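Local coordinates for PTS system, cellobiose-specific IIA component (Bacillus anthracis, PDB 3K1S), which probably receives a phosphoryl group from the general phosphocarrier HPr and hands it to the IIB component during cellobiose uptake, at residues Q31-G36 against E97-Y102; E43-A48 against E93-F98. All blocks are in the same frame, centred on the assembly; numbering follows the deposited sequence.

Both contacts join the third helix, 76-108, to an earlier one: contact 1 to the end of helix 10-34, contact 2 to the first half of helix 38-67. Together they tie all three helices of the bundle on the same side of the chain's centre, their own centres about 9 Å apart. They also touch directly, where CD1 of Ile99 from contact 1 packs 3.5 Å from CG of Met45 in contact 2. Glu97 and Phe98 belong to both segments of helix 76-108 and face the subunit interface, where Glu97 binds a sodium ion. Contact 1 lies about 19 Å from the centre of the chain and contact 2 about 11 Å, measured between centres.

Contact 1: residues Q31-G36 against E97-Y102; sequences QFAKQG and EFIDLY. With NA (sodium ion), chain N; NA (sodium ion), chain J.
Ala33 and Ile99 mark the close approach of two helices that run in the same direction, with 5.6 Å between Ala33 CA and Ile99 CA. They are the first and third helices of the up-down-up three-helix bundle, and this is where the first one ends: Gly36, at positive phi, closes it in a Schellman motif, its N bonded to Ala33 O at 2.9 Å. The small Ala33 side chain allows the tight spacing. Its CB fits against both branches of Ile99, 3.8 Å from CG1 and 3.9 Å from CG2.

One turn further on, the Tyr102 ring is laid against the last turn of the first helix. Lys34 CA stands over the ring centroid at 3.9 Å, 5° off the normal, a CH-pi contact made by the backbone carbon. With CG nearly anti to the backbone N (chi1 -162°), the lysine chain runs alongside the tyrosine, and its CG passes 3.4 Å from Tyr102 OH. Both polar ends point to the third subunit: Lys34 NZ forms salt bridges with Glu97 and Asp100 there, and Tyr102 OH shares a sodium ion with the backbone O of that Glu97. On the far flank of helix 76-108, Glu97 binds another sodium ion through its O and OE1, with Tyr102 OH of the second subunit as a third ligand. The ion on Tyr102 OH lies 2.2 Å from that oxygen, in the plane of the ring.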
loop_
_atom_site.group_PDB
_atom_site.type_symbol
_atom_site.label_atom_id
_atom_site.label_comp_id
_atom_site.label_asym_id
_atom_site.label_seq_id
_atom_site.Cartn_x
_atom_site.Cartn_y
_atom_site.Cartn_z
ATOM N N GLN A 31 6.625 -6.317 -15.327
ATOM C CA GLN A 31 6.515 -6.192 -16.780
ATOM C C GLN A 31 7.368 -7.212 -17.553
ATOM O O GLN A 31 6.912 -7.752 -18.561
ATOM C CB GLN A 31 6.834 -4.762 -17.235
ATOM C CG GLN A 31 6.855 -4.580 -18.757
ATOM C CD GLN A 31 5.461 -4.596 -19.382
ATOM O OE1 GLN A 31 4.699 -3.635 -19.254
ATOM N NE2 GLN A 31 5.130 -5.686 -20.070
ATOM N N PHE A 32 8.600 -7.451 -17.098
ATOM C CA PHE A 32 9.461 -8.488 -17.690
ATOM C C PHE A 32 8.795 -9.866 -17.637
ATOM O O PHE A 32 8.693 -10.551 -18.654
ATOM C CB PHE A 32 10.825 -8.567 -16.984
ATOM C CG PHE A 32 11.782 -7.462 -17.353
ATOM C CD1 PHE A 32 11.975 -7.092 -18.682
ATOM C CD2 PHE A 32 12.514 -6.811 -16.366
ATOM C CE1 PHE A 32 12.868 -6.080 -19.018
ATOM C CE2 PHE A 32 13.410 -5.801 -16.692
ATOM C CZ PHE A 32 13.588 -5.433 -18.020
ATOM N N ALA A 33 8.348 -10.260 -16.448
ATOM C CA ALA A 33 7.711 -11.557 -16.242
ATOM C C ALA A 33 6.504 -11.730 -17.162
ATOM O O ALA A 33 6.281 -12.811 -17.721
ATOM C CB ALA A 33 7.305 -11.722 -14.781
ATOM N N LYS A 34 5.737 -10.654 -17.315
ATOM C CA LYS A 34 4.564 -10.630 -18.181
ATOM C C LYS A 34 4.928 -10.959 -19.631
ATOM O O LYS A 34 4.103 -11.484 -20.379
ATOM C CB LYS A 34 3.890 -9.262 -18.107
ATOM C CG LYS A 34 2.456 -9.255 -18.610
ATOM C CD LYS A 34 1.938 -7.840 -18.853
ATOM C CE LYS A 34 1.491 -7.168 -17.570
ATOM N NZ LYS A 34 0.621 -6.001 -17.864
ATOM N N GLN A 35 6.161 -10.637 -20.015
ATOM C CA GLN A 35 6.660 -10.912 -21.367
ATOM C C GLN A 35 7.387 -12.249 -21.449
ATOM O O GLN A 35 7.916 -12.611 -22.501
ATOM C CB GLN A 35 7.600 -9.796 -21.829
ATOM C CG GLN A 35 6.923 -8.465 -22.097
ATOM C CD GLN A 35 7.924 -7.333 -22.228
ATOM O OE1 GLN A 35 8.783 -7.343 -23.113
ATOM N NE2 GLN A 35 7.816 -6.349 -21.344
ATOM N N GLY A 36 7.416 -12.975 -20.335
ATOM C CA GLY A 36 8.111 -14.250 -20.265
ATOM C C GLY A 36 9.609 -14.087 -20.098
ATOM O O GLY A 36 10.361 -15.051 -20.252
ATOM N N GLU A 97 4.589 -12.056 -6.339
ATOM C CA GLU A 97 3.449 -12.949 -6.488
ATOM C C GLU A 97 2.863 -12.930 -7.894
ATOM O O GLU A 97 2.410 -13.960 -8.390
ATOM C CB GLU A 97 2.380 -12.646 -5.433
ATOM C CG GLU A 97 2.825 -12.952 -4.002
ATOM C CD GLU A 97 3.391 -14.360 -3.832
ATOM O OE1 GLU A 97 2.906 -15.297 -4.506
ATOM O OE2 GLU A 97 4.325 -14.527 -3.016
ATOM N N PHE A 98 2.885 -11.773 -8.547
ATOM C CA PHE A 98 2.538 -11.719 -9.969
ATOM C C PHE A 98 3.524 -12.527 -10.806
ATOM O O PHE A 98 3.126 -13.264 -11.715
ATOM C CB PHE A 98 2.481 -10.281 -10.479
ATOM C CG PHE A 98 1.219 -9.569 -10.119
ATOM C CD1 PHE A 98 0.029 -9.866 -10.775
ATOM C CD2 PHE A 98 1.212 -8.603 -9.121
ATOM C CE1 PHE A 98 -1.148 -9.211 -10.438
ATOM C CE2 PHE A 98 0.037 -7.943 -8.782
ATOM C CZ PHE A 98 -1.141 -8.245 -9.440
ATOM N N ILE A 99 4.809 -12.379 -10.490
ATOM C CA ILE A 99 5.870 -13.062 -11.217
ATOM C C ILE A 99 5.724 -14.582 -11.105
ATOM O O ILE A 99 5.847 -15.296 -12.105
ATOM C CB ILE A 99 7.265 -12.590 -10.745
ATOM C CG1 ILE A 99 7.418 -11.082 -11.004
ATOM C CG2 ILE A 99 8.373 -13.380 -11.445
ATOM C CD1 ILE A 99 8.505 -10.414 -10.194
ATOM N N ASP A 100 5.441 -15.067 -9.895
ATOM C CA ASP A 100 5.259 -16.504 -9.678
ATOM C C ASP A 100 4.053 -17.016 -10.442
ATOM O O ASP A 100 4.085 -18.110 -11.007
ATOM C CB ASP A 100 5.138 -16.838 -8.188
ATOM C CG ASP A 100 6.404 -17.465 -7.624
ATOM O OD1 ASP A 100 7.446 -17.466 -8.319
ATOM O OD2 ASP A 100 6.357 -17.971 -6.482
ATOM N N LEU A 101 3.000 -16.206 -10.475
ATOM C CA LEU A 101 1.786 -16.545 -11.196
ATOM C C LEU A 101 2.038 -16.615 -12.702
ATOM O O LEU A 101 1.493 -17.483 -13.385
ATOM C CB LEU A 101 0.660 -15.557 -10.853
ATOM C CG LEU A 101 -0.726 -15.747 -11.479
ATOM C CD1 LEU A 101 -1.241 -17.171 -11.312
ATOM C CD2 LEU A 101 -1.704 -14.754 -10.869
ATOM N N TYR A 102 2.866 -15.716 -13.221
ATOM C CA TYR A 102 3.242 -15.779 -14.640
ATOM C C TYR A 102 4.106 -16.991 -14.976
ATOM O O TYR A 102 3.991 -17.547 -16.072
ATOM C CB TYR A 102 3.908 -14.481 -15.114
ATOM C CG TYR A 102 2.907 -13.409 -15.479
ATOM C CD1 TYR A 102 2.123 -13.530 -16.624
ATOM C CD2 TYR A 102 2.735 -12.279 -14.678
ATOM C CE1 TYR A 102 1.195 -12.555 -16.968
ATOM C CE2 TYR A 102 1.804 -11.295 -15.013
ATOM C CZ TYR A 102 1.038 -11.445 -16.160
ATOM O OH TYR A 102 0.116 -10.486 -16.514
HETATM NA NA NA N . 1.700 -16.043 -6.780
HETATM NA NA NA J . -0.852 -9.043 -15.202
#

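Contact 2: residues E43-A48 against E93-F98; sequences EAMVKA and ELAAEF. With NA (sodium ion), chain N.
Met45 faces Ala96 across two helices that run in opposite senses, the CA atoms of this pair being 7.6 Å apart, a gap spanned by one long side chain. Met45, present as selenomethionine, points towards helix 76-108 and meets two consecutive alanines with different atoms. Its terminal methyl CE lies 3.6 Å from Ala96 CB and also rests 3.7 Å from the backbone N of Ala96. The selenium sits farther back, 4.3 Å from Ala95 CB. All three torsions of the side chain turn in the same sense, from chi1 -72° to chi3 -73°, and this curl brings CE round to the Ala96 side while SE stays level with Ala95. No hydrogen bond crosses between the segments; the contact is apolar packing.

In the three-helix bundle, this is the antiparallel pairing of the second and third helices, and Met45 reaches into the seam between them and the first: Ala29 of helix 10-34 packs on it too, as do Lys92 and Ile99 of helix 76-108. On its other side, segment 93-98 faces the trimer, where Leu94 packs on Leu94 of both neighbouring subunits and the Phe98 rings of the three chains gather, edge-to-face with the second subunit and at about 55° between ring planes with the third. At the start of the segment, Glu93 OE1 forms a salt bridge with Arg23 NE of the second subunit.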
loop_
_atom_site.group_PDB
_atom_site.type_symbol
_atom_site.label_atom_id
_atom_site.label_comp_id
_atom_site.label_asym_id
_atom_site.label_seq_id
_atom_site.Cartn_x
_atom_site.Cartn_y
_atom_site.Cartn_z
ATOM N N GLU A 43 16.244 -10.738 -11.762
ATOM C CA GLU A 43 17.306 -9.771 -11.482
ATOM C C GLU A 43 16.793 -8.393 -11.060
ATOM O O GLU A 43 17.408 -7.740 -10.214
ATOM C CB GLU A 43 18.271 -9.638 -12.662
ATOM C CG GLU A 43 19.552 -8.883 -12.305
ATOM C CD GLU A 43 20.601 -8.916 -13.406
ATOM O OE1 GLU A 43 20.228 -8.986 -14.599
ATOM O OE2 GLU A 43 21.807 -8.861 -13.073
ATOM N N ALA A 44 15.690 -7.943 -11.659
ATOM C CA ALA A 44 15.082 -6.666 -11.273
ATOM C C ALA A 44 14.518 -6.713 -9.848
ATOM O O ALA A 44 14.536 -5.712 -9.135
ATOM C CB ALA A 44 14.002 -6.242 -12.278
HETATM N N MSE A 45 14.017 -7.876 -9.444
HETATM C CA MSE A 45 13.564 -8.085 -8.067
HETATM C C MSE A 45 14.714 -7.968 -7.062
HETATM O O MSE A 45 14.546 -7.412 -5.971
HETATM C CB MSE A 45 12.842 -9.430 -7.922
HETATM C CG MSE A 45 11.464 -9.446 -8.579
HETATM SE SE MSE A 45 10.229 -8.134 -7.782
HETATM C CE MSE A 45 9.919 -9.074 -6.088
ATOM N N VAL A 46 15.880 -8.486 -7.434
ATOM C CA VAL A 46 17.084 -8.348 -6.617
ATOM C C VAL A 46 17.405 -6.867 -6.413
ATOM O O VAL A 46 17.727 -6.439 -5.304
ATOM C CB VAL A 46 18.303 -9.078 -7.245
ATOM C CG1 VAL A 46 19.604 -8.641 -6.575
ATOM C CG2 VAL A 46 18.136 -10.597 -7.151
ATOM N N LYS A 47 17.305 -6.088 -7.486
ATOM C CA LYS A 47 17.596 -4.660 -7.417
ATOM C C LYS A 47 16.541 -3.918 -6.608
ATOM O O LYS A 47 16.858 -2.979 -5.883
ATOM C CB LYS A 47 17.742 -4.064 -8.815
ATOM C CG LYS A 47 19.039 -4.465 -9.495
ATOM C CD LYS A 47 19.044 -4.050 -10.949
ATOM C CE LYS A 47 20.231 -4.648 -11.681
ATOM N NZ LYS A 47 20.346 -4.046 -13.041
ATOM N N ALA A 48 15.292 -4.358 -6.725
ATOM C CA ALA A 48 14.219 -3.835 -5.899
ATOM C C ALA A 48 14.603 -3.979 -4.433
ATOM O O ALA A 48 14.595 -3.000 -3.687
ATOM C CB ALA A 48 12.917 -4.559 -6.191
ATOM N N GLU A 93 6.569 -7.001 -2.684
ATOM C CA GLU A 93 6.022 -8.239 -2.142
ATOM C C GLU A 93 4.945 -8.836 -3.045
ATOM O O GLU A 93 4.878 -10.053 -3.216
ATOM C CB GLU A 93 5.476 -8.018 -0.724
ATOM C CG GLU A 93 5.049 -9.300 -0.018
ATOM C CD GLU A 93 4.807 -9.126 1.474
ATOM O OE1 GLU A 93 4.543 -7.990 1.924
ATOM O OE2 GLU A 93 4.874 -10.144 2.200
ATOM N N LEU A 94 4.099 -7.989 -3.615
ATOM C CA LEU A 94 3.031 -8.485 -4.483
ATOM C C LEU A 94 3.510 -8.775 -5.906
ATOM O O LEU A 94 3.029 -9.713 -6.549
ATOM C CB LEU A 94 1.834 -7.537 -4.472
ATOM C CG LEU A 94 1.152 -7.430 -3.100
ATOM C CD1 LEU A 94 0.060 -6.373 -3.123
ATOM C CD2 LEU A 94 0.592 -8.785 -2.637
ATOM N N ALA A 95 4.467 -7.981 -6.380
ATOM C CA ALA A 95 5.053 -8.190 -7.696
ATOM C C ALA A 95 5.732 -9.561 -7.768
ATOM O O ALA A 95 5.680 -10.230 -8.800
ATOM C CB ALA A 95 6.032 -7.075 -8.026
ATOM N N ALA A 96 6.372 -9.963 -6.670
ATOM C CA ALA A 96 6.886 -11.323 -6.511
ATOM C C ALA A 96 5.800 -12.355 -6.797
ATOM O O ALA A 96 6.058 -13.393 -7.421
ATOM C CB ALA A 96 7.434 -11.522 -5.101
ATOM N N GLU A 97 4.589 -12.056 -6.339
ATOM C CA GLU A 97 3.449 -12.949 -6.488
ATOM C C GLU A 97 2.863 -12.930 -7.894
ATOM O O GLU A 97 2.410 -13.960 -8.390
ATOM C CB GLU A 97 2.380 -12.646 -5.433
ATOM C CG GLU A 97 2.825 -12.952 -4.002
ATOM C CD GLU A 97 3.391 -14.360 -3.832
ATOM O OE1 GLU A 97 2.906 -15.297 -4.506
ATOM O OE2 GLU A 97 4.325 -14.527 -3.016
ATOM N N PHE A 98 2.885 -11.773 -8.547
ATOM C CA PHE A 98 2.538 -11.719 -9.969
ATOM C C PHE A 98 3.524 -12.527 -10.806
ATOM O O PHE A 98 3.126 -13.264 -11.715
ATOM C CB PHE A 98 2.481 -10.281 -10.479
ATOM C CG PHE A 98 1.219 -9.569 -10.119
ATOM C CD1 PHE A 98 0.029 -9.866 -10.775
ATOM C CD2 PHE A 98 1.212 -8.603 -9.121
ATOM C CE1 PHE A 98 -1.148 -9.211 -10.438
ATOM C CE2 PHE A 98 0.037 -7.943 -8.782
ATOM C CZ PHE A 98 -1.141 -8.245 -9.440
HETATM NA NA NA N . 1.700 -16.043 -6.780
#